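Local coordinates for protein PlyCB (PDB 4F87) that forms the eight-subunit ring that binds the streptococcal cell wall in the phage C1 endolysin PlyC, which breaks down host peptidoglycan during lysis, at residues Y27-F32 against K41-V46. Residues are numbered along the deposited sequence; the frame is centred on the assembly and turned at random.
Sequences YGYRAF and KDIETV
Y29 meets V46 where a β-hairpin (strands 29-33 and 36-40) runs into helix 43-50, whose first turn folds back on the tyrosine, an example of an aromatic ring lying against the two methyls of a valine. Y29 lies on strand 29-33, which pairs with strand 36-40 through backbone hydrogen bonding of Y29 with I40. With chi1 at -82°, Y29 CG stands opposite its carbonyl carbon, and the ring turns one face to the valine. The two side chains cross at about a right angle, and the valine branches divide the work. V46 CG2 sits against the root of the tyrosine, 3.7 Å from Y29 CG. V46 CG1 reaches over the ring because chi1 (173°) sets it opposite the backbone N; this CH-pi contact is 3.9 Å from the Y29 ring centroid, 20° off the normal. One turn earlier, I43 CD1 comes obliquely to Y29 CE2 at 4.3 Å. No hydrogen bond links the two segments; their contact is CH-pi and apolar. H20 stacks on the same ring. Y29 and R30 interact with the host cell wall, and R30 forms a salt bridge with E37. T45, on the same helix, hydrogen-bonds through OG1 to D62 OD2 of a neighbouring subunit. V46 CG1 lies off-centre, 3.8 Å from both Y29 CD1 and Y29 CE1.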
# COMPACT_ATOMS: atom_id res chain seq x y z
N TYR B 27 34.27 11.81 -4.30
CA TYR B 27 34.41 10.36 -4.28
C TYR B 27 33.66 9.78 -5.50
O TYR B 27 33.32 8.60 -5.53
CB TYR B 27 33.94 9.74 -2.95
CG TYR B 27 32.55 10.17 -2.52
CD1 TYR B 27 31.41 9.59 -3.07
CD2 TYR B 27 32.37 11.18 -1.57
CE1 TYR B 27 30.14 9.99 -2.69
CE2 TYR B 27 31.09 11.59 -1.18
CZ TYR B 27 29.99 11.00 -1.76
OH TYR B 27 28.71 11.40 -1.46
N GLY B 28 33.40 10.63 -6.51
CA GLY B 28 32.60 10.26 -7.67
C GLY B 28 31.15 10.00 -7.29
O GLY B 28 30.68 10.52 -6.27
N TYR B 29 30.44 9.20 -8.10
CA TYR B 29 29.08 8.78 -7.75
C TYR B 29 29.10 7.39 -7.17
O TYR B 29 29.81 6.50 -7.63
CB TYR B 29 28.16 8.76 -8.97
CG TYR B 29 27.61 10.13 -9.30
CD1 TYR B 29 26.34 10.52 -8.88
CD2 TYR B 29 28.37 11.03 -10.03
CE1 TYR B 29 25.84 11.78 -9.18
CE2 TYR B 29 27.88 12.30 -10.33
CZ TYR B 29 26.61 12.67 -9.90
OH TYR B 29 26.14 13.91 -10.21
N ARG B 30 28.25 7.19 -6.15
CA ARG B 30 28.03 5.91 -5.52
C ARG B 30 26.52 5.70 -5.39
O ARG B 30 25.74 6.61 -5.69
CB ARG B 30 28.71 5.83 -4.15
CG ARG B 30 30.22 6.05 -4.27
CD ARG B 30 30.96 5.86 -2.93
NE ARG B 30 30.89 4.48 -2.44
CZ ARG B 30 31.59 3.45 -2.93
NH1 ARG B 30 32.44 3.64 -3.94
NH2 ARG B 30 31.43 2.23 -2.43
N ALA B 31 26.09 4.51 -4.97
CA ALA B 31 24.67 4.31 -4.76
C ALA B 31 24.43 3.29 -3.69
O ALA B 31 25.27 2.42 -3.46
CB ALA B 31 24.00 3.83 -6.05
N PHE B 32 23.25 3.38 -3.05
CA PHE B 32 22.73 2.30 -2.24
C PHE B 32 21.61 1.72 -3.10
O PHE B 32 20.73 2.46 -3.56
CB PHE B 32 22.15 2.77 -0.89
CG PHE B 32 23.23 2.99 0.12
CD1 PHE B 32 23.74 1.93 0.86
CD2 PHE B 32 23.74 4.26 0.33
CE1 PHE B 32 24.76 2.16 1.80
CE2 PHE B 32 24.77 4.48 1.26
CZ PHE B 32 25.28 3.42 1.96
N LYS B 41 30.96 3.57 -12.08
CA LYS B 41 32.10 3.95 -12.91
C LYS B 41 31.80 4.90 -14.05
O LYS B 41 32.67 5.67 -14.45
CB LYS B 41 32.80 2.69 -13.45
CG LYS B 41 33.47 1.92 -12.32
CD LYS B 41 34.19 0.67 -12.78
CE LYS B 41 34.61 -0.19 -11.59
NZ LYS B 41 35.51 0.50 -10.62
N ASP B 42 30.59 4.85 -14.59
CA ASP B 42 30.27 5.64 -15.77
C ASP B 42 29.06 6.54 -15.59
O ASP B 42 28.05 6.14 -15.03
CB ASP B 42 30.00 4.70 -16.95
CG ASP B 42 31.23 3.93 -17.39
OD1 ASP B 42 32.17 4.56 -17.92
OD2 ASP B 42 31.26 2.70 -17.17
N ILE B 43 29.12 7.74 -16.19
CA ILE B 43 28.02 8.67 -16.11
C ILE B 43 26.75 8.13 -16.78
O ILE B 43 25.65 8.46 -16.31
CB ILE B 43 28.42 10.07 -16.64
CG1 ILE B 43 27.48 11.18 -16.10
CG2 ILE B 43 28.54 10.12 -18.16
CD1 ILE B 43 27.60 11.46 -14.57
N GLU B 44 26.88 7.26 -17.78
CA GLU B 44 25.69 6.68 -18.39
C GLU B 44 24.84 5.96 -17.33
O GLU B 44 23.61 6.09 -17.34
CB GLU B 44 26.11 5.70 -19.47
CG GLU B 44 24.92 4.95 -20.04
CD GLU B 44 25.25 3.93 -21.11
OE1 GLU B 44 26.29 3.26 -21.00
OE2 GLU B 44 24.39 3.74 -22.00
N THR B 45 25.49 5.22 -16.42
CA THR B 45 24.80 4.48 -15.37
C THR B 45 24.15 5.43 -14.38
O THR B 45 23.06 5.15 -13.89
CB THR B 45 25.81 3.57 -14.68
OG1 THR B 45 26.49 2.77 -15.68
CG2 THR B 45 25.15 2.66 -13.63
N VAL B 46 24.84 6.55 -14.05
CA VAL B 46 24.23 7.53 -13.16
C VAL B 46 22.93 8.04 -13.80
O VAL B 46 21.88 8.09 -13.14
CB VAL B 46 25.21 8.70 -12.92
CG1 VAL B 46 24.53 9.83 -12.14
CG2 VAL B 46 26.46 8.20 -12.19